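Local coordinates for protein urea carboxylase (Thermus thermophilus, PDB 3OEP) that is of unknown function, a KipI-KipA homologue once misannotated as an allophanate hydrolase, and carries cyclophilin-like domains related to those of urea carboxylase, at residues L260-V265 and Y333-G338; A291-Y296 and I307-S312. All coordinates share one frame; numbering follows the deposited sequence.

Interaction 1: L260-V265 and Y333-G338; sequences LANRLV and YLAVAG. With SO4 (sulfate ion), chain E.
A261 turns its methyl toward the strand, where CB lies 3.8 Å from CB of A335 and also touches CB of Y333. Helix 260-264 runs nearly along strand 333-336, the axes 7.2 Å apart at 25°, so that it lies on a face of the five-stranded antiparallel sheet in the carboxyltransferase A and B region, of the cyclophilin-like clan. Beyond CB the Y333 side chain leads away, and its OH is hydrogen-bonded to E275 and to the backbone of D254.

One residue on, N262 brings OD1 to 3.5 Å from CB of A335. Water 1 lies between that OD1 and the backbone of V336, whose N donates to it over 3.2 Å. ND2 reaches the carbonyls of A269 and A271, so the amide is held at both ends and fixed in its rotation.

R263 points off the far side of the helix. Its extended chain offers one guanidinium edge to the sulfate in two nearly straight hydrogen bonds, NE to sulfate O1 at 3.1 Å and NH2 to sulfate O2 at 2.8 Å; the ion, probably from the crystallisation liquor, also accepts a hydrogen bond from A269 N.

At V265, just past the helix, chi1 of -62° sets CG2 between the backbone N and the carbonyl carbon, and this methyl lies on the strand backbone, 3.7 Å from C of V336. With no direct hydrogen bond between helix and strand, their closeness rests on small methyl contacts, and the polar links are indirect, through water 1 and through N267, whose ND2 bonds both N262 OD1 and V336 O.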
ATOM      1  N   LEU A 260     -17.402   3.557  12.505  1.00 16.23           N
ATOM      2  CA  LEU A 260     -18.681   4.142  12.913  1.00 17.20           C
ATOM      3  C   LEU A 260     -19.829   3.663  12.021  1.00 14.92           C
ATOM      4  O   LEU A 260     -20.893   3.281  12.520  1.00 17.63           O
ATOM      5  CB  LEU A 260     -18.615   5.675  12.907  1.00 16.31           C
ATOM      6  CG  LEU A 260     -19.914   6.407  13.283  1.00 21.96           C
ATOM      7  CD1 LEU A 260     -20.439   5.912  14.615  1.00 27.61           C
ATOM      8  CD2 LEU A 260     -19.711   7.912  13.309  1.00 25.80           C
ATOM      9  N   ALA A 261     -19.619   3.705  10.707  1.00 14.44           N
ATOM     10  CA  ALA A 261     -20.618   3.220   9.754  1.00 14.65           C
ATOM     11  C   ALA A 261     -21.014   1.771  10.044  1.00 14.51           C
ATOM     12  O   ALA A 261     -22.196   1.447  10.112  1.00 14.70           O
ATOM     13  CB  ALA A 261     -20.108   3.365   8.319  1.00 12.94           C
ATOM     14  N   ASN A 262     -20.022   0.905  10.237  1.00 14.16           N
ATOM     15  CA  ASN A 262     -20.293  -0.498  10.550  1.00 14.47           C
ATOM     16  C   ASN A 262     -21.026  -0.686  11.866  1.00 15.51           C
ATOM     17  O   ASN A 262     -21.956  -1.484  11.955  1.00 16.31           O
ATOM     18  CB  ASN A 262     -19.000  -1.318  10.557  1.00 13.17           C
ATOM     19  CG  ASN A 262     -18.679  -1.902   9.195  1.00 14.59           C
ATOM     20  OD1 ASN A 262     -19.582  -2.248   8.430  1.00 15.92           O
ATOM     21  ND2 ASN A 262     -17.389  -2.022   8.884  1.00 14.01           N
ATOM     22  N   ARG A 263     -20.609   0.051  12.888  1.00 16.12           N
ATOM     23  CA  ARG A 263     -21.231  -0.072  14.198  1.00 16.70           C
ATOM     24  C   ARG A 263     -22.690   0.393  14.201  1.00 16.89           C
ATOM     25  O   ARG A 263     -23.521  -0.171  14.920  1.00 16.97           O
ATOM     26  CB  ARG A 263     -20.398   0.658  15.247  1.00 20.12           C
ATOM     27  CG  ARG A 263     -19.147  -0.138  15.614  1.00 25.26           C
ATOM     28  CD  ARG A 263     -18.110   0.711  16.312  1.00 30.97           C
ATOM     29  NE  ARG A 263     -16.933  -0.075  16.691  1.00 34.38           N
ATOM     30  CZ  ARG A 263     -15.731   0.434  16.965  1.00 36.35           C
ATOM     31  NH1 ARG A 263     -15.510   1.745  16.897  1.00 37.53           N
ATOM     32  NH2 ARG A 263     -14.733  -0.379  17.300  1.00 38.24           N
ATOM     33  N   LEU A 264     -23.013   1.382  13.369  1.00 16.88           N
ATOM     34  CA  LEU A 264     -24.389   1.871  13.261  1.00 16.72           C
ATOM     35  C   LEU A 264     -25.369   0.814  12.750  1.00 17.89           C
ATOM     36  O   LEU A 264     -26.546   0.862  13.088  1.00 17.42           O
ATOM     37  CB  LEU A 264     -24.458   3.108  12.364  1.00 17.53           C
ATOM     38  CG  LEU A 264     -23.923   4.387  12.999  1.00 17.66           C
ATOM     39  CD1 LEU A 264     -23.619   5.428  11.918  1.00 21.63           C
ATOM     40  CD2 LEU A 264     -24.928   4.921  14.033  1.00 21.12           C
ATOM     41  N   VAL A 265     -24.883  -0.128  11.948  1.00 16.21           N
ATOM     42  CA  VAL A 265     -25.725  -1.209  11.434  1.00 17.27           C
ATOM     43  C   VAL A 265     -25.436  -2.562  12.098  1.00 18.65           C
ATOM     44  O   VAL A 265     -25.796  -3.616  11.566  1.00 19.11           O
ATOM     45  CB  VAL A 265     -25.617  -1.327   9.909  1.00 16.68           C
ATOM     46  CG1 VAL A 265     -26.118  -0.046   9.254  1.00 18.73           C
ATOM     47  CG2 VAL A 265     -24.174  -1.651   9.467  1.00 13.52           C
ATOM     48  N   TYR A 333     -18.176   6.699   3.696  1.00 12.14           N
ATOM     49  CA  TYR A 333     -18.327   5.264   3.916  1.00 11.63           C
ATOM     50  C   TYR A 333     -19.794   4.870   3.940  1.00 12.28           C
ATOM     51  O   TYR A 333     -20.616   5.547   4.556  1.00 13.17           O
ATOM     52  CB  TYR A 333     -17.670   4.845   5.239  1.00 12.11           C
ATOM     53  CG  TYR A 333     -16.196   5.067   5.172  1.00 13.34           C
ATOM     54  CD1 TYR A 333     -15.646   6.287   5.534  1.00 13.84           C
ATOM     55  CD2 TYR A 333     -15.358   4.085   4.645  1.00 14.35           C
ATOM     56  CE1 TYR A 333     -14.283   6.516   5.412  1.00 13.49           C
ATOM     57  CE2 TYR A 333     -13.998   4.304   4.519  1.00 14.88           C
ATOM     58  CZ  TYR A 333     -13.466   5.514   4.902  1.00 16.36           C
ATOM     59  OH  TYR A 333     -12.114   5.727   4.763  1.00 15.89           O
ATOM     60  N   LEU A 334     -20.112   3.773   3.265  1.00 12.58           N
ATOM     61  CA  LEU A 334     -21.454   3.215   3.301  1.00 12.46           C
ATOM     62  C   LEU A 334     -21.359   1.777   3.780  1.00 12.40           C
ATOM     63  O   LEU A 334     -20.726   0.948   3.129  1.00 11.83           O
ATOM     64  CB  LEU A 334     -22.096   3.273   1.921  1.00 11.85           C
ATOM     65  CG  LEU A 334     -23.551   2.807   1.833  1.00 14.95           C
ATOM     66  CD1 LEU A 334     -24.466   3.793   2.541  1.00 14.09           C
ATOM     67  CD2 LEU A 334     -23.948   2.630   0.369  1.00 16.79           C
ATOM     68  N   ALA A 335     -21.985   1.499   4.921  1.00 11.53           N
ATOM     69  CA  ALA A 335     -22.073   0.151   5.475  1.00 10.61           C
ATOM     70  C   ALA A 335     -23.491  -0.373   5.305  1.00 11.74           C
ATOM     71  O   ALA A 335     -24.442   0.406   5.228  1.00 13.33           O
ATOM     72  CB  ALA A 335     -21.690   0.161   6.942  1.00 10.29           C
ATOM     73  N   VAL A 336     -23.623  -1.692   5.229  1.00 13.75           N
ATOM     74  CA  VAL A 336     -24.932  -2.335   5.193  1.00 13.43           C
ATOM     75  C   VAL A 336     -24.999  -3.398   6.274  1.00 13.60           C
ATOM     76  O   VAL A 336     -24.013  -4.084   6.545  1.00 14.35           O
ATOM     77  CB  VAL A 336     -25.241  -2.952   3.809  1.00 15.79           C
ATOM     78  CG1 VAL A 336     -25.274  -1.853   2.741  1.00 17.45           C
ATOM     79  CG2 VAL A 336     -24.229  -4.026   3.455  1.00 16.12           C
ATOM     80  N   ALA A 337     -26.168  -3.524   6.896  1.00 14.50           N
ATOM     81  CA  ALA A 337     -26.369  -4.496   7.960  1.00 14.46           C
ATOM     82  C   ALA A 337     -26.038  -5.887   7.431  1.00 15.48           C
ATOM     83  O   ALA A 337     -26.615  -6.326   6.426  1.00 15.94           O
ATOM     84  CB  ALA A 337     -27.802  -4.442   8.458  1.00 14.69           C
ATOM     85  N   GLY A 338     -25.109  -6.563   8.103  1.00 14.84           N
ATOM     86  CA  GLY A 338     -24.626  -7.869   7.676  1.00 16.05           C
ATOM     87  C   GLY A 338     -23.274  -7.833   6.979  1.00 16.99           C
ATOM     88  O   GLY A 338     -22.584  -8.853   6.922  1.00 18.16           O
TER
HETATM   89  S   SO4 E 600     -16.221  -3.970  17.157  1.00 61.97           S
HETATM   90  O1  SO4 E 600     -17.383  -3.148  16.825  1.00 62.31           O
HETATM   91  O2  SO4 E 600     -15.040  -3.115  17.280  1.00 60.20           O
HETATM   92  O3  SO4 E 600     -15.995  -4.968  16.112  1.00 56.54           O
HETATM   93  O4  SO4 E 600     -16.463  -4.647  18.429  1.00 63.45           O
HETATM   94  O   HOH W   1     -20.809  -3.000   5.814  1.00  9.54           O

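Interaction 2: A291-Y296 and I307-S312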
ATOM      1  N   ALA A 291     -28.818   0.608   6.011  1.00 13.73           N
ATOM      2  CA  ALA A 291     -27.478   1.052   5.679  1.00 12.82           C
ATOM      3  C   ALA A 291     -27.105   2.240   6.551  1.00 13.57           C
ATOM      4  O   ALA A 291     -27.967   2.856   7.177  1.00 14.31           O
ATOM      5  CB  ALA A 291     -27.407   1.429   4.184  1.00 11.87           C
ATOM      6  N   ALA A 292     -25.817   2.555   6.612  1.00 12.87           N
ATOM      7  CA  ALA A 292     -25.362   3.727   7.348  1.00 13.80           C
ATOM      8  C   ALA A 292     -24.287   4.449   6.563  1.00 13.37           C
ATOM      9  O   ALA A 292     -23.443   3.818   5.925  1.00 13.26           O
ATOM     10  CB  ALA A 292     -24.832   3.340   8.717  1.00 15.37           C
ATOM     11  N   PHE A 293     -24.342   5.775   6.630  1.00 13.08           N
ATOM     12  CA  PHE A 293     -23.415   6.654   5.959  1.00 13.62           C
ATOM     13  C   PHE A 293     -22.598   7.384   7.020  1.00 14.00           C
ATOM     14  O   PHE A 293     -23.149   7.896   7.994  1.00 13.75           O
ATOM     15  CB  PHE A 293     -24.188   7.639   5.077  1.00 14.23           C
ATOM     16  CG  PHE A 293     -23.346   8.744   4.519  1.00 17.03           C
ATOM     17  CD1 PHE A 293     -23.734  10.071   4.670  1.00 23.66           C
ATOM     18  CD2 PHE A 293     -22.158   8.465   3.858  1.00 18.37           C
ATOM     19  CE1 PHE A 293     -22.955  11.097   4.163  1.00 23.87           C
ATOM     20  CE2 PHE A 293     -21.373   9.491   3.348  1.00 23.92           C
ATOM     21  CZ  PHE A 293     -21.773  10.808   3.507  1.00 23.28           C
ATOM     22  N   ALA A 294     -21.276   7.375   6.862  1.00 14.17           N
ATOM     23  CA  ALA A 294     -20.384   8.073   7.782  1.00 14.98           C
ATOM     24  C   ALA A 294     -19.204   8.637   7.002  1.00 14.39           C
ATOM     25  O   ALA A 294     -19.019   8.321   5.826  1.00 15.47           O
ATOM     26  CB  ALA A 294     -19.906   7.144   8.897  1.00 14.99           C
ATOM     27  N   GLY A 295     -18.412   9.473   7.664  1.00 15.08           N
ATOM     28  CA  GLY A 295     -17.324  10.180   6.999  1.00 15.50           C
ATOM     29  C   GLY A 295     -17.723  11.596   6.649  1.00 15.79           C
ATOM     30  O   GLY A 295     -18.610  12.180   7.282  1.00 16.89           O
ATOM     31  N   TYR A 296     -17.059  12.155   5.643  1.00 17.24           N
ATOM     32  CA  TYR A 296     -17.173  13.574   5.339  1.00 16.94           C
ATOM     33  C   TYR A 296     -17.180  13.815   3.840  1.00 18.80           C
ATOM     34  O   TYR A 296     -16.917  12.911   3.058  1.00 21.28           O
ATOM     35  CB  TYR A 296     -16.009  14.345   5.978  1.00 17.88           C
ATOM     36  CG  TYR A 296     -15.860  14.072   7.457  1.00 16.70           C
ATOM     37  CD1 TYR A 296     -16.503  14.862   8.400  1.00 19.73           C
ATOM     38  CD2 TYR A 296     -15.082  13.009   7.912  1.00 16.77           C
ATOM     39  CE1 TYR A 296     -16.380  14.598   9.755  1.00 17.83           C
ATOM     40  CE2 TYR A 296     -14.954  12.740   9.258  1.00 16.92           C
ATOM     41  CZ  TYR A 296     -15.601  13.537  10.176  1.00 19.22           C
ATOM     42  OH  TYR A 296     -15.468  13.261  11.514  1.00 18.51           O
ATOM     43  N   ILE A 307     -29.448  13.005   3.924  1.00 22.38           N
ATOM     44  CA  ILE A 307     -29.049  12.233   5.099  1.00 21.87           C
ATOM     45  C   ILE A 307     -27.601  12.608   5.435  1.00 20.98           C
ATOM     46  O   ILE A 307     -26.680  12.237   4.701  1.00 21.67           O
ATOM     47  CB  ILE A 307     -29.155  10.712   4.837  1.00 21.59           C
ATOM     48  CG1 ILE A 307     -30.590  10.332   4.442  1.00 25.00           C
ATOM     49  CG2 ILE A 307     -28.715   9.910   6.069  1.00 22.39           C
ATOM     50  CD1 ILE A 307     -30.748   8.889   3.959  1.00 22.99           C
ATOM     51  N   PRO A 308     -27.394  13.364   6.527  1.00 21.15           N
ATOM     52  CA  PRO A 308     -26.022  13.711   6.898  1.00 21.31           C
ATOM     53  C   PRO A 308     -25.278  12.506   7.456  1.00 20.45           C
ATOM     54  O   PRO A 308     -25.911  11.547   7.905  1.00 19.21           O
ATOM     55  CB  PRO A 308     -26.199  14.796   7.965  1.00 24.36           C
ATOM     56  CG  PRO A 308     -27.555  14.593   8.512  1.00 25.87           C
ATOM     57  CD  PRO A 308     -28.386  13.999   7.416  1.00 23.65           C
ATOM     58  N   PRO A 309     -23.936  12.539   7.412  1.00 19.21           N
ATOM     59  CA  PRO A 309     -23.178  11.385   7.878  1.00 19.08           C
ATOM     60  C   PRO A 309     -23.349  11.155   9.375  1.00 19.56           C
ATOM     61  O   PRO A 309     -23.609  12.101  10.127  1.00 22.13           O
ATOM     62  CB  PRO A 309     -21.724  11.741   7.524  1.00 19.20           C
ATOM     63  CG  PRO A 309     -21.695  13.220   7.426  1.00 21.17           C
ATOM     64  CD  PRO A 309     -23.064  13.648   6.981  1.00 20.27           C
ATOM     65  N   GLY A 310     -23.226   9.896   9.780  1.00 17.79           N
ATOM     66  CA  GLY A 310     -23.316   9.499  11.172  1.00 18.12           C
ATOM     67  C   GLY A 310     -24.642   8.880  11.561  1.00 18.81           C
ATOM     68  O   GLY A 310     -24.980   8.840  12.741  1.00 19.98           O
ATOM     69  N   GLN A 311     -25.405   8.391  10.587  1.00 19.28           N
ATOM     70  CA  GLN A 311     -26.669   7.746  10.909  1.00 19.56           C
ATOM     71  C   GLN A 311     -27.025   6.625   9.950  1.00 18.37           C
ATOM     72  O   GLN A 311     -26.502   6.550   8.826  1.00 16.07           O
ATOM     73  CB  GLN A 311     -27.799   8.784  10.969  1.00 20.60           C
ATOM     74  CG  GLN A 311     -28.143   9.432   9.640  1.00 22.98           C
ATOM     75  CD  GLN A 311     -29.049  10.645   9.801  1.00 27.71           C
ATOM     76  OE1 GLN A 311     -28.590  11.738  10.131  1.00 33.62           O
ATOM     77  NE2 GLN A 311     -30.339  10.455   9.566  1.00 26.67           N
ATOM     78  N   SER A 312     -27.909   5.748  10.425  1.00 17.94           N
ATOM     79  CA  SER A 312     -28.419   4.645   9.625  1.00 18.09           C
ATOM     80  C   SER A 312     -29.832   4.955   9.155  1.00 17.03           C
ATOM     81  O   SER A 312     -30.536   5.787   9.744  1.00 19.70           O
ATOM     82  CB  SER A 312     -28.390   3.329  10.404  1.00 17.38           C
ATOM     83  OG  SER A 312     -29.403   3.279  11.387  1.00 19.89           O
TER
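F293 and Q311 form an antiparallel hydrogen-bonded pair, F293 N giving to Q311 O at 3.2 Å (161°), and beside it A292 and S312 make a non-hydrogen-bonded pair with their CA atoms 3.9 Å apart. The other half of the F293 pairing is uneven: its O takes a short bond from G310 N, 2.7 Å, and a weak one from Q311 N, 3.5 Å. G310 and Q311 both face F293, and with a glycine in the first position, at a positive phi that would press a CB against the preceding carbonyl, this is a G1 beta bulge. The bulge leads the chain out of the P308-P309 turn into edge strand 311-315 of the five-stranded sheet.

Chi1 of 170°, which turns CG away from the backbone N, lays the F293 ring alongside P309, pointing the same way, and CE1 comes to 3.6 Å from CB of P309. The carbonyl O of I307 meets the ring at its edge, 3.7 Å from CD1, and F323 adds a second ring, inclined by about 50°. Cutting F293 back to an alanine is likely to leave the P309 ring without its aromatic neighbour and open a gap beside F323.

P309 is further hemmed in by G295, whose O, hydrogen-bonded to Q383 NE2, lies 3.2 Å from CB of P309. On the sheet face opposite F293, S312 CB packs 3.9 Å from CB of A292, and OG of S312 is hydrogen-bonded to the backbone N of R379.

Strand 289-295 joins the two contacts: its neighbour on one flank is strand 331-336 of interaction 1, and on the other flank the edge strand 311-315 of interaction 2. A294 O receives Y333 N at 2.8 Å, and A292 N gives to A335 O at 2.9 Å. Interaction 1 lays a helix over a face of this sheet, and A292 and A294 also touch that helix through L264 and A261; F293 projects from the other face and touches F298 and A300 of strand 298-302. Both contacts are largely buried, though interaction 2 runs out to an exposed proline turn. Methyl packing and indirect polar links, through a water and N267, serve the helix, whereas direct backbone bonds and an aromatic ring secure the sheet edge.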